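Local coordinates for protein creatinine amidohydrolase (Nostoc punctiforme PCC 73102, PDB 3NO4) that probably hydrolyses carbon-nitrogen bonds in linear amides, as a metal-dependent enzyme of the creatininase superfamily, at residues Leu104-Arg109 and Phe140-Ala145; Leu115-Phe120 and Leu150-Ala155; Cys168-Lys173 and Val253-Asn258. All blocks are in the same frame, centred on the assembly; numbering follows the deposited sequence.

Interaction 1 (Leu104-Arg109 and Phe140-Ala145); sequences LIQVVR and FSETYA
I105 and E142 meet where the CG2 methyl of I105 packs on CG of E142 at 3.7 Å, the two side chains crossing at about a right angle. With CG anti to the backbone N, chi1 -170° brings the CB-CG part of E142 across the methyl, a use of glutamate's aliphatic part that suits a buried face. V108, branched and compact, fits beside the F140 ring, its CG1 near the ring plane and 4.3 Å from CD1.

The backbones come near at R109 and T143, whose CA atoms are 5.1 Å apart. The small hydroxyl OG1 of T143 rests on R109 CA at 3.4 Å and hydrogen-bonds to the A139 carbonyl of its own helix. The axes of 104-109 and 140-145 pass 9.0 Å apart at -47°; these segments belong to helix 101-118 and to helix 132-150, the crossover helix of the beta-alpha-beta unit between the adjacent parallel strands 122-127 and 159-164.

A water bridges E142 and R109, donating to E142 OE2 at 2.8 Å and accepting a weak bond from R109 NH1 at 3.4 Å; this water sits at the edge of the guanidinium, in its plane. E142 OE2 also bonds to S102 of the second subunit. Q106 brings NE2 to 3.5 Å from E142 OE2, while its OE1 bonds to R100 of the third subunit.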
loop_
_atom_site.group_PDB
_atom_site.type_symbol
_atom_site.label_atom_id
_atom_site.label_comp_id
_atom_site.label_asym_id
_atom_site.label_seq_id
_atom_site.Cartn_x
_atom_site.Cartn_y
_atom_site.Cartn_z
ATOM N N LEU A 104 3.429 -2.555 10.504
ATOM C CA LEU A 104 4.687 -2.656 11.276
ATOM C C LEU A 104 5.933 -2.713 10.369
ATOM O O LEU A 104 7.005 -2.171 10.713
ATOM C CB LEU A 104 4.677 -3.819 12.258
ATOM C CG LEU A 104 5.908 -3.990 13.152
ATOM C CD1 LEU A 104 6.126 -2.683 13.958
ATOM C CD2 LEU A 104 5.786 -5.188 14.094
ATOM N N ILE A 105 5.822 -3.398 9.240
ATOM C CA ILE A 105 6.937 -3.457 8.276
ATOM C C ILE A 105 7.275 -1.993 7.804
ATOM O O ILE A 105 8.433 -1.612 7.726
ATOM C CB ILE A 105 6.572 -4.374 7.091
ATOM C CG1 ILE A 105 6.549 -5.837 7.515
ATOM C CG2 ILE A 105 7.465 -4.125 5.833
ATOM C CD1 ILE A 105 5.997 -6.720 6.408
ATOM N N GLN A 106 6.257 -1.206 7.500
ATOM C CA GLN A 106 6.487 0.201 7.080
ATOM C C GLN A 106 7.049 1.102 8.185
ATOM O O GLN A 106 7.909 1.936 7.913
ATOM C CB GLN A 106 5.257 0.776 6.415
ATOM C CG GLN A 106 4.868 0.000 5.094
ATOM C CD GLN A 106 6.021 -0.161 3.985
ATOM O OE1 GLN A 106 6.701 0.851 3.614
ATOM N NE2 GLN A 106 6.190 -1.425 3.416
ATOM N N VAL A 107 6.610 0.885 9.415
ATOM C CA VAL A 107 7.150 1.555 10.560
ATOM C C VAL A 107 8.641 1.245 10.702
ATOM O O VAL A 107 9.436 2.182 10.774
ATOM C CB VAL A 107 6.359 1.242 11.873
ATOM C CG1 VAL A 107 7.121 1.698 13.141
ATOM C CG2 VAL A 107 4.945 1.863 11.785
ATOM N N VAL A 108 9.012 -0.053 10.700
ATOM C CA VAL A 108 10.420 -0.454 10.823
ATOM C C VAL A 108 11.264 0.107 9.649
ATOM O O VAL A 108 12.370 0.633 9.837
ATOM C CB VAL A 108 10.595 -1.989 10.929
ATOM C CG1 VAL A 108 12.079 -2.385 10.808
ATOM C CG2 VAL A 108 9.984 -2.487 12.265
ATOM N N ARG A 109 10.692 0.051 8.459
ATOM C CA ARG A 109 11.348 0.594 7.261
ATOM C C ARG A 109 11.650 2.078 7.428
ATOM O O ARG A 109 12.776 2.489 7.176
ATOM C CB ARG A 109 10.479 0.381 6.028
ATOM C CG ARG A 109 11.265 0.498 4.722
ATOM C CD ARG A 109 10.340 0.542 3.558
ATOM N NE ARG A 109 10.010 1.912 3.226
ATOM C CZ ARG A 109 9.430 2.319 2.082
ATOM N NH1 ARG A 109 9.067 1.441 1.126
ATOM N NH2 ARG A 109 9.241 3.640 1.872
ATOM N N PHE A 140 12.885 -6.530 8.297
ATOM C CA PHE A 140 14.324 -6.414 8.014
ATOM C C PHE A 140 14.650 -6.648 6.570
ATOM O O PHE A 140 15.353 -5.827 5.963
ATOM C CB PHE A 140 15.166 -7.367 8.872
ATOM C CG PHE A 140 15.034 -7.164 10.361
ATOM C CD1 PHE A 140 14.484 -6.007 10.934
ATOM C CD2 PHE A 140 15.494 -8.165 11.210
ATOM C CE1 PHE A 140 14.378 -5.875 12.305
ATOM C CE2 PHE A 140 15.389 -8.023 12.564
ATOM C CZ PHE A 140 14.821 -6.889 13.114
ATOM N N SER A 141 14.146 -7.774 6.030
ATOM C CA SER A 141 14.308 -8.101 4.628
ATOM C C SER A 141 13.767 -6.988 3.704
ATOM O O SER A 141 14.449 -6.551 2.790
ATOM C CB SER A 141 13.633 -9.438 4.298
ATOM O OG SER A 141 14.312 -10.480 4.944
ATOM N N GLU A 142 12.547 -6.575 3.923
ATOM C CA GLU A 142 11.962 -5.430 3.178
ATOM C C GLU A 142 12.868 -4.150 3.254
ATOM O O GLU A 142 13.112 -3.472 2.236
ATOM C CB GLU A 142 10.595 -5.096 3.749
ATOM C CG GLU A 142 9.775 -4.073 2.901
ATOM C CD GLU A 142 8.533 -4.648 2.212
ATOM O OE1 GLU A 142 8.248 -5.863 2.305
ATOM O OE2 GLU A 142 7.840 -3.849 1.542
ATOM N N THR A 143 13.354 -3.878 4.467
ATOM C CA THR A 143 14.224 -2.729 4.729
ATOM C C THR A 143 15.555 -2.825 3.960
ATOM O O THR A 143 15.930 -1.863 3.302
ATOM C CB THR A 143 14.401 -2.519 6.221
ATOM O OG1 THR A 143 13.116 -2.216 6.752
ATOM C CG2 THR A 143 15.436 -1.364 6.543
ATOM N N TYR A 144 16.227 -3.988 3.979
ATOM C CA TYR A 144 17.486 -4.114 3.240
ATOM C C TYR A 144 17.311 -3.799 1.741
ATOM O O TYR A 144 18.087 -3.040 1.177
ATOM C CB TYR A 144 18.145 -5.513 3.403
ATOM C CG TYR A 144 18.382 -5.975 4.832
ATOM C CD1 TYR A 144 18.842 -5.087 5.823
ATOM C CD2 TYR A 144 18.175 -7.319 5.188
ATOM C CE1 TYR A 144 19.043 -5.511 7.152
ATOM C CE2 TYR A 144 18.383 -7.772 6.511
ATOM C CZ TYR A 144 18.835 -6.862 7.483
ATOM O OH TYR A 144 19.027 -7.263 8.775
ATOM N N ALA A 145 16.268 -4.337 1.140
ATOM C CA ALA A 145 15.971 -4.104 -0.272
ATOM C C ALA A 145 15.642 -2.618 -0.520
ATOM O O ALA A 145 16.101 -2.031 -1.512
ATOM C CB ALA A 145 14.801 -5.044 -0.742
HETATM O O HOH W 1 9.508 -1.826 0.439
#

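Interaction 2 (Leu115-Phe120 and Leu150-Ala155); sequences LAKAGF and LQIANA. With EDO (1,2-ethanediol), chain N.
K117 and I152 approach to 6.4 Å between their CA atoms, and G119 and N154 face each other a little further on, where the end of helix 101-118 runs beside the loop that follows helix 132-150. Glycine suits position 119: its phi of 114° would jam a CB against the carbonyl oxygen of the residue before.

N154 supplies the polar link. A chi1 of 71° places its CG between the backbone N and the carbonyl carbon, and the amide thereby reaches the helix end. ND2 donates to F120 O at 3.0 Å, a weak bond with an N-H...O angle of 133°. A water joins the same ND2 to G119 O, and another spans A116 O and the N154 backbone N, so that direct and water-mediated bonds act together. Asparagine is short enough to do this from within the type I turn I152-A155.

I152 contributes the apolar part. Its CD1 touches CG of K117 at 4.0 Å, the chains crossing at about a right angle, while CG2 lies 4.3 Å from A116 CB, where a small residue allows the approach. In one of its two conformers, the amine of K117 forms a salt bridge with E148 of the fourth subunit.

Both helices finish in a Schellman motif, with G119 and Q151 as the residues of positive phi. The contact thus sets side by side two helix-to-strand connections of an alpha/beta fold, those leading into the neighbouring parallel strands 122-127 and 159-164.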
loop_
_atom_site.group_PDB
_atom_site.type_symbol
_atom_site.label_atom_id
_atom_site.label_comp_id
_atom_site.label_asym_id
_atom_site.label_seq_id
_atom_site.Cartn_x
_atom_site.Cartn_y
_atom_site.Cartn_z
ATOM N N LEU A 115 17.558 6.518 10.301
ATOM C CA LEU A 115 18.784 6.320 11.089
ATOM C C LEU A 115 19.964 5.827 10.272
ATOM O O LEU A 115 21.108 6.264 10.521
ATOM C CB LEU A 115 18.540 5.420 12.320
ATOM C CG LEU A 115 17.621 6.066 13.359
ATOM C CD1 LEU A 115 16.899 5.038 14.226
ATOM C CD2 LEU A 115 18.384 7.125 14.189
ATOM N N ALA A 116 19.703 4.950 9.289
ATOM C CA ALA A 116 20.758 4.548 8.340
ATOM C C ALA A 116 21.341 5.741 7.583
ATOM O O ALA A 116 22.562 5.802 7.433
ATOM C CB ALA A 116 20.343 3.401 7.384
ATOM N N LYS A 117 20.508 6.714 7.190
ATOM C CA LYS A 117 20.996 7.928 6.508
ATOM C C LYS A 117 21.942 8.722 7.400
ATOM O O LYS A 117 22.845 9.349 6.925
ATOM C CB LYS A 117 19.864 8.877 6.066
ATOM C CG LYS A 117 19.106 8.478 4.853
ATOM C CD LYS A 117 18.472 9.722 4.143
ATOM C CE LYS A 117 19.321 10.254 3.000
ATOM N NZ LYS A 117 18.442 10.599 1.802
ATOM N N ALA A 118 21.692 8.715 8.697
ATOM C CA ALA A 118 22.556 9.386 9.680
ATOM C C ALA A 118 23.855 8.627 9.946
ATOM O O ALA A 118 24.765 9.189 10.510
ATOM C CB ALA A 118 21.777 9.572 11.020
ATOM N N GLY A 119 23.946 7.355 9.558
ATOM C CA GLY A 119 25.155 6.558 9.754
ATOM C C GLY A 119 25.030 5.379 10.714
ATOM O O GLY A 119 26.018 4.658 10.904
ATOM N N PHE A 120 23.847 5.165 11.315
ATOM C CA PHE A 120 23.621 3.974 12.147
ATOM C C PHE A 120 23.594 2.742 11.207
ATOM O O PHE A 120 23.052 2.793 10.098
ATOM C CB PHE A 120 22.316 4.056 12.961
ATOM C CG PHE A 120 22.367 4.990 14.109
ATOM C CD1 PHE A 120 22.892 4.566 15.362
ATOM C CD2 PHE A 120 21.899 6.305 13.982
ATOM C CE1 PHE A 120 22.949 5.438 16.428
ATOM C CE2 PHE A 120 21.946 7.190 15.068
ATOM C CZ PHE A 120 22.447 6.766 16.294
ATOM N N LEU A 150 17.189 2.796 -2.589
ATOM C CA LEU A 150 17.555 4.166 -2.293
ATOM C C LEU A 150 19.051 4.489 -2.494
ATOM O O LEU A 150 19.416 5.650 -2.537
ATOM C CB LEU A 150 17.042 4.578 -0.897
ATOM C CG LEU A 150 15.609 5.179 -0.858
ATOM C CD1 LEU A 150 14.586 4.407 -1.699
ATOM C CD2 LEU A 150 15.139 5.292 0.550
ATOM N N GLN A 151 19.903 3.475 -2.677
ATOM C CA GLN A 151 21.364 3.637 -2.683
ATOM C C GLN A 151 21.818 4.484 -1.483
ATOM O O GLN A 151 22.606 5.403 -1.627
ATOM C CB GLN A 151 21.823 4.226 -4.018
ATOM C CG GLN A 151 21.402 3.391 -5.231
ATOM C CD GLN A 151 21.822 4.030 -6.574
ATOM O OE1 GLN A 151 20.992 4.509 -7.345
ATOM N NE2 GLN A 151 23.115 4.029 -6.839
ATOM N N ILE A 152 21.286 4.171 -0.300
ATOM C CA ILE A 152 21.743 4.800 0.956
ATOM C C ILE A 152 23.260 4.451 1.109
ATOM O O ILE A 152 23.663 3.322 0.786
ATOM C CB ILE A 152 20.883 4.323 2.158
ATOM C CG1 ILE A 152 19.404 4.707 1.959
ATOM C CG2 ILE A 152 21.392 4.863 3.506
ATOM C CD1 ILE A 152 19.167 6.173 1.602
ATOM N N ALA A 153 24.076 5.440 1.511
ATOM C CA ALA A 153 25.560 5.325 1.472
ATOM C C ALA A 153 26.078 4.073 2.183
ATOM O O ALA A 153 26.934 3.362 1.655
ATOM C CB ALA A 153 26.264 6.598 2.052
ATOM N N ASN A 154 25.496 3.772 3.329
ATOM C CA ASN A 154 25.946 2.630 4.125
ATOM C C ASN A 154 25.089 1.383 3.925
ATOM O O ASN A 154 25.233 0.462 4.706
ATOM C CB ASN A 154 26.046 3.016 5.639
ATOM C CG ASN A 154 24.691 3.214 6.322
ATOM O OD1 ASN A 154 23.630 3.236 5.672
ATOM N ND2 ASN A 154 24.720 3.403 7.652
ATOM N N ALA A 155 24.240 1.344 2.885
ATOM C CA ALA A 155 23.200 0.311 2.727
ATOM C C ALA A 155 23.739 -1.089 2.970
ATOM O O ALA A 155 23.189 -1.828 3.758
ATOM C CB ALA A 155 22.504 0.402 1.298
HETATM C C1 EDO N . 16.817 6.447 -6.723
HETATM O O1 EDO N . 17.385 6.409 -8.017
HETATM C C2 EDO N . 17.815 5.829 -5.811
HETATM O O2 EDO N . 18.705 6.859 -5.429
HETATM O O HOH W 2 24.473 6.214 5.194
HETATM O O HOH W 3 27.448 3.370 8.901
#

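Interaction 3 (Cys168-Lys173 and Val253-Asn258); sequences CGSVYK and VKELSN
E255 reaches out from helix 242-265 to the start of helix 169-179, and its carboxylate accepts three hydrogen bonds there. OE2 takes the backbone N of G169 at 3.1 Å, on its syn side and 17° out of the carboxylate plane. OE1 takes the N of S170 at 3.1 Å through its syn lone pair, with a fairly straight N-H...O angle of 160°, and S170 OG comes to the same oxygen at 2.9 Å from above the plane. An extended chain, CG anti to the backbone N (chi1 -160°), carries the carboxylate that far, and the grip on both oxygens should restrict its rotation.

C168 occupies the N-cap position, at the end of the loop that follows strand 159-164 in this alpha/beta fold. The first-turn NH groups of a helix have no carbonyl of their own helix to bond, and here the glutamate meets two of them; the helix dipole is likely to favour its ionised form. A lysine in place of E255 would probably leave the NH groups of G169 and S170 without their acceptor and set a positive charge against the positive end of the helix.

The cysteine's CB lies against the carboxylate, 3.5 Å from E255 OE2. Its SG turns instead to the apolar side and meets the CD2 methyl of L256 at 3.5 Å, a close fit for a small, weakly polar sulfur in a buried place. L256 lies among V70, W165, Y124 and I126, where an apolar side chain suits the buried surroundings between helix 58-74 and strand 122-127.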
loop_
_atom_site.group_PDB
_atom_site.type_symbol
_atom_site.label_atom_id
_atom_site.label_comp_id
_atom_site.label_asym_id
_atom_site.label_seq_id
_atom_site.Cartn_x
_atom_site.Cartn_y
_atom_site.Cartn_z
ATOM N N CYS A 168 16.285 -16.099 25.988
ATOM C CA CYS A 168 17.627 -16.240 26.575
ATOM C C CYS A 168 17.702 -17.585 27.323
ATOM O O CYS A 168 16.751 -17.953 28.029
ATOM C CB CYS A 168 17.918 -15.100 27.534
ATOM S SG CYS A 168 18.118 -13.517 26.756
ATOM N N GLY A 169 18.817 -18.306 27.158
ATOM C CA GLY A 169 19.037 -19.605 27.788
ATOM C C GLY A 169 19.056 -19.527 29.315
ATOM O O GLY A 169 18.540 -20.424 29.963
ATOM N N SER A 170 19.627 -18.447 29.872
ATOM C CA SER A 170 19.618 -18.220 31.331
ATOM C C SER A 170 18.188 -17.982 31.858
ATOM O O SER A 170 17.849 -18.502 32.932
ATOM C CB SER A 170 20.568 -17.096 31.769
ATOM O OG SER A 170 20.192 -15.838 31.224
ATOM N N VAL A 171 17.368 -17.258 31.081
ATOM C CA VAL A 171 15.980 -16.971 31.425
ATOM C C VAL A 171 15.096 -18.221 31.389
ATOM O O VAL A 171 14.381 -18.503 32.375
ATOM C CB VAL A 171 15.410 -15.799 30.547
ATOM C CG1 VAL A 171 13.898 -15.623 30.711
ATOM C CG2 VAL A 171 16.132 -14.505 30.894
ATOM N N TYR A 172 15.178 -19.000 30.313
ATOM C CA TYR A 172 14.392 -20.240 30.195
ATOM C C TYR A 172 14.787 -21.228 31.306
ATOM O O TYR A 172 13.925 -21.905 31.890
ATOM C CB TYR A 172 14.505 -20.873 28.776
ATOM C CG TYR A 172 14.150 -22.358 28.680
ATOM C CD1 TYR A 172 12.875 -22.792 28.256
ATOM C CD2 TYR A 172 15.101 -23.346 29.028
ATOM C CE1 TYR A 172 12.550 -24.196 28.183
ATOM C CE2 TYR A 172 14.796 -24.737 28.970
ATOM C CZ TYR A 172 13.525 -25.157 28.540
ATOM O OH TYR A 172 13.287 -26.532 28.501
ATOM N N LYS A 173 16.079 -21.283 31.606
ATOM C CA LYS A 173 16.563 -22.208 32.604
ATOM C C LYS A 173 16.026 -21.806 33.999
ATOM O O LYS A 173 15.538 -22.665 34.699
ATOM C CB LYS A 173 18.080 -22.324 32.554
ATOM C CG LYS A 173 18.617 -23.488 33.352
ATOM C CD LYS A 173 20.098 -23.323 33.701
ATOM C CE LYS A 173 20.373 -23.927 35.077
ATOM N NZ LYS A 173 21.786 -24.097 35.379
ATOM N N VAL A 253 19.672 -8.956 31.146
ATOM C CA VAL A 253 20.600 -7.844 30.865
ATOM C C VAL A 253 22.005 -8.387 30.615
ATOM O O VAL A 253 22.662 -7.954 29.675
ATOM C CB VAL A 253 20.550 -6.760 31.960
ATOM C CG1 VAL A 253 21.713 -5.722 31.838
ATOM C CG2 VAL A 253 19.174 -6.074 31.904
ATOM N N LYS A 254 22.425 -9.385 31.384
ATOM C CA LYS A 254 23.759 -9.958 31.212
ATOM C C LYS A 254 23.904 -10.672 29.873
ATOM O O LYS A 254 24.890 -10.472 29.159
ATOM C CB LYS A 254 24.088 -10.942 32.349
ATOM C CG LYS A 254 25.447 -11.578 32.212
ATOM C CD LYS A 254 25.846 -12.348 33.480
ATOM C CE LYS A 254 27.092 -13.207 33.203
ATOM N NZ LYS A 254 27.717 -13.614 34.476
ATOM N N GLU A 255 22.929 -11.519 29.559
ATOM C CA GLU A 255 22.974 -12.293 28.345
ATOM C C GLU A 255 22.820 -11.407 27.082
ATOM O O GLU A 255 23.559 -11.608 26.114
ATOM C CB GLU A 255 21.938 -13.404 28.371
ATOM C CG GLU A 255 22.285 -14.483 27.360
ATOM C CD GLU A 255 21.494 -15.747 27.516
ATOM O OE1 GLU A 255 21.396 -16.271 28.646
ATOM O OE2 GLU A 255 21.005 -16.225 26.474
ATOM N N LEU A 256 21.898 -10.443 27.102
ATOM C CA LEU A 256 21.716 -9.534 25.958
ATOM C C LEU A 256 22.779 -8.415 25.801
ATOM O O LEU A 256 22.917 -7.874 24.705
ATOM C CB LEU A 256 20.292 -8.943 25.946
ATOM C CG LEU A 256 19.171 -9.993 25.793
ATOM C CD1 LEU A 256 17.822 -9.292 25.492
ATOM C CD2 LEU A 256 19.482 -11.020 24.694
ATOM N N SER A 257 23.512 -8.084 26.878
ATOM C CA SER A 257 24.691 -7.240 26.797
ATOM C C SER A 257 25.783 -7.962 26.006
ATOM O O SER A 257 26.413 -7.357 25.125
ATOM C CB SER A 257 25.206 -6.844 28.206
ATOM O OG SER A 257 24.254 -5.983 28.828
ATOM N N ASN A 258 26.016 -9.245 26.322
ATOM C CA ASN A 258 26.948 -10.066 25.545
ATOM C C ASN A 258 26.474 -10.161 24.085
ATOM O O ASN A 258 27.253 -9.955 23.156
ATOM C CB ASN A 258 27.158 -11.445 26.192
ATOM C CG ASN A 258 28.035 -11.382 27.448
ATOM O OD1 ASN A 258 28.985 -10.594 27.525
ATOM N ND2 ASN A 258 27.718 -12.207 28.432
#

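In the fold
Interactions 1 and 2 share helix 101-118: it crosses helix 132-150 in interaction 1 and meets the loop beyond that helix in interaction 2, with centres 14 Å apart. The first is buried, mixing apolar contacts with a glutamate, an arginine and a water bridge; the second, only partly buried and farther from the chain's centre, relies on N154, I152 and waters beside the end of helix 101-118. Both also touch the third subunit, so this side of the fold serves the hexamer too. Interaction 3, about 27 Å from interaction 1 between centres, is partly buried and touched by no other chain. It joins different helices, 169-179 and 242-265, through a carboxylate, probably ionised, at a helix start backed by an apolar interior.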